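Local atomic coordinates of GntR family transcriptional regulator (Streptococcus agalactiae, PDB entry 7B5U), a protein that binds the second messenger c-di-AMP through its RCK_C domain dimer and probably acts as a DNA-binding transcription regulator of the GntR family. Residues Leu24-Trp27 with Gly31-Ile34. Residues are numbered along the deposited sequence; the frame is centred on the assembly and turned at random.
Sequences LNVW and GATI. With 2BA ((2R,3R,3aS,5R,7aR,9R,10R,10aS,12R,14aR)-2,9-bis(6-amino-9H-purin-9-yl)octahydro-2H,7H-difuro[3,2-d:3',2'-j][1,3,7,9,2,8 ]tetraoxadiphosphacyclododecine-3,5,10,12-tetrol 5,12-dioxide), chain C.
The indole of Trp27 has Gly31 over one face: Gly31 CA lies 4.2 Å from the centroid of the five-membered ring of Trp27, close to the ring normal, in a CH-pi contact. Thr33 OG1 and Ala32 O approach the same indole obliquely near CD1. CG of Trp27 is anti to the backbone N (chi1 -174°), which lays the ring across Gly31, just past the end of helix 26-30. This turn from helix 26-30 into strand 33-39 belongs to the RCK_C (TrkA-C) domain and forms part of the c-di-AMP pocket. The other flat group, one adenine of c-di-AMP, is bonded by the backbone of both segments. Ile34 N donates to N11 of 2BA at 2.9 Å, and N61 of 2BA donates to Ile34 O at the same length. Trp27 N gives a weak bond of 3.2 Å to N31 of 2BA. The ribose is held by Asn25, whose OD1 accepts from O2'1 of 2BA at 2.7 Å. Val26 CG1 meets Ile34 CD1 at 4.0 Å, the two side chains crossing at about a right angle, and Met71 of helix 65-74 also packs against Val26. Ser46 of the second subunit receives the indole N-H on its carbonyl and bonds Thr33 OG1 and Gly31 O through its hydroxyl, so the dimer partner probably limits how the indole can turn. Just past the helix, Gly31 at positive phi donates its N-H to Trp27 O (N to O 2.8 Å), the donor standing 36° out of the carbonyl plane.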
loop_
_atom_site.group_PDB
_atom_site.type_symbol
_atom_site.label_atom_id
_atom_site.label_comp_id
_atom_site.label_asym_id
_atom_site.label_seq_id
_atom_site.Cartn_x
_atom_site.Cartn_y
_atom_site.Cartn_z
ATOM N N LEU A 24 5.093 12.298 5.045
ATOM C CA LEU A 24 4.145 11.969 6.100
ATOM C C LEU A 24 4.515 10.671 6.787
ATOM O O LEU A 24 4.185 10.488 7.967
ATOM C CB LEU A 24 2.739 11.857 5.521
ATOM C CG LEU A 24 2.169 13.164 4.978
ATOM C CD1 LEU A 24 0.850 12.901 4.284
ATOM C CD2 LEU A 24 1.991 14.172 6.098
ATOM N N ASN A 25 5.181 9.762 6.067
ATOM C CA ASN A 25 5.514 8.443 6.596
ATOM C C ASN A 25 4.240 7.672 6.966
ATOM O O ASN A 25 4.142 7.073 8.041
ATOM C CB ASN A 25 6.485 8.569 7.777
ATOM C CG ASN A 25 7.420 7.384 7.920
ATOM O OD1 ASN A 25 7.699 6.639 6.960
ATOM N ND2 ASN A 25 7.935 7.206 9.121
ATOM N N VAL A 26 3.273 7.660 6.031
ATOM C CA VAL A 26 1.879 7.325 6.357
ATOM C C VAL A 26 1.750 5.988 7.082
ATOM O O VAL A 26 1.060 5.908 8.100
ATOM C CB VAL A 26 0.982 7.377 5.108
ATOM C CG1 VAL A 26 -0.412 6.812 5.416
ATOM C CG2 VAL A 26 0.872 8.794 4.591
ATOM N N TRP A 27 2.360 4.908 6.561
ATOM C CA TRP A 27 2.143 3.599 7.184
ATOM C C TRP A 27 2.528 3.615 8.659
ATOM O O TRP A 27 1.847 3.003 9.493
ATOM C CB TRP A 27 2.891 2.475 6.442
ATOM C CG TRP A 27 2.527 1.127 7.022
ATOM C CD1 TRP A 27 1.474 0.338 6.645
ATOM C CD2 TRP A 27 3.162 0.444 8.120
ATOM N NE1 TRP A 27 1.416 -0.786 7.432
ATOM C CE2 TRP A 27 2.440 -0.747 8.346
ATOM C CE3 TRP A 27 4.272 0.721 8.932
ATOM C CZ2 TRP A 27 2.798 -1.657 9.339
ATOM C CZ3 TRP A 27 4.621 -0.188 9.920
ATOM C CH2 TRP A 27 3.887 -1.363 10.114
ATOM N N GLY A 31 -0.875 3.026 10.101
ATOM C CA GLY A 31 -1.051 1.635 9.747
ATOM C C GLY A 31 -1.660 1.389 8.385
ATOM O O GLY A 31 -1.875 0.222 8.027
ATOM N N ALA A 32 -1.918 2.436 7.610
ATOM C CA ALA A 32 -2.573 2.299 6.318
ATOM C C ALA A 32 -1.573 2.135 5.185
ATOM O O ALA A 32 -0.507 2.758 5.186
ATOM C CB ALA A 32 -3.411 3.541 6.041
ATOM N N THR A 33 -1.945 1.326 4.199
ATOM C CA THR A 33 -1.202 1.246 2.946
ATOM C C THR A 33 -2.066 1.876 1.862
ATOM O O THR A 33 -3.140 1.347 1.528
ATOM C CB THR A 33 -0.855 -0.198 2.597
ATOM O OG1 THR A 33 -0.054 -0.763 3.645
ATOM C CG2 THR A 33 -0.069 -0.271 1.296
ATOM N N ILE A 34 -1.621 3.019 1.341
ATOM C CA ILE A 34 -2.373 3.737 0.314
ATOM C C ILE A 34 -2.201 3.035 -1.028
ATOM O O ILE A 34 -1.074 2.790 -1.476
ATOM C CB ILE A 34 -1.927 5.207 0.237
ATOM C CG1 ILE A 34 -2.228 5.940 1.553
ATOM C CG2 ILE A 34 -2.576 5.885 -0.963
ATOM C CD1 ILE A 34 -1.623 7.338 1.625
HETATM P P 2BA C . 8.119 2.148 5.351
HETATM O O1P 2BA C . 6.731 1.663 5.544
HETATM O O2P 2BA C . 9.074 1.989 6.487
HETATM O "O5'" 2BA C . 8.691 1.443 4.006
HETATM C "C5'" 2BA C . 10.059 1.562 3.691
HETATM C "C4'" 2BA C . 10.235 1.092 2.218
HETATM O "O4'" 2BA C . 9.918 -0.200 2.132
HETATM C "C3'" 2BA C . 9.332 1.882 1.238
HETATM O "O3'" 2BA C . 10.006 3.021 0.841
HETATM C "C2'" 2BA C . 9.095 0.800 0.155
HETATM O "O2'" 2BA C . 10.185 0.821 -0.861
HETATM C "C1'" 2BA C . 9.042 -0.363 0.834
HETATM N N9 2BA C . 7.709 -0.786 1.249
HETATM C C8 2BA C . 7.232 -0.718 2.519
HETATM N N7 2BA C . 5.967 -1.181 2.520
HETATM C C5 2BA C . 5.684 -1.512 1.235
HETATM C C6 2BA C . 4.584 -2.036 0.610
HETATM N N6 2BA C . 3.359 -2.362 1.271
HETATM N N1 2BA C . 4.621 -2.281 -0.700
HETATM C C2 2BA C . 5.727 -1.993 -1.435
HETATM N N3 2BA C . 6.832 -1.500 -0.852
HETATM C C4 2BA C . 6.757 -1.269 0.474
HETATM P P1 2BA C . 9.200 4.291 0.164
HETATM O O1P1 2BA C . 8.277 3.837 -0.913
HETATM O O2P1 2BA C . 10.240 5.282 -0.235
HETATM O "O5'1" 2BA C . 8.266 4.856 1.378
HETATM C "C5'1" 2BA C . 8.884 5.523 2.462
HETATM C "C4'1" 2BA C . 7.807 5.646 3.590
HETATM O "O4'1" 2BA C . 6.778 6.370 3.161
HETATM C "C3'1" 2BA C . 7.275 4.255 4.012
HETATM O "O3'1" 2BA C . 8.117 3.758 4.992
HETATM C "C2'1" 2BA C . 5.837 4.636 4.451
HETATM O "O2'1" 2BA C . 5.828 5.065 5.887
HETATM C "C1'1" 2BA C . 5.466 5.639 3.628
HETATM N N91 2BA C . 4.777 5.234 2.407
HETATM C C81 2BA C . 5.277 5.168 1.146
HETATM N N71 2BA C . 4.325 4.714 0.311
HETATM C C51 2BA C . 3.239 4.474 1.084
HETATM C C61 2BA C . 1.966 3.991 0.835
HETATM N N61 2BA C . 1.537 3.641 -0.483
HETATM N N11 2BA C . 1.095 3.886 1.816
HETATM C C21 2BA C . 1.453 4.202 3.083
HETATM N N31 2BA C . 2.664 4.680 3.384
HETATM C C41 2BA C . 3.533 4.782 2.363
#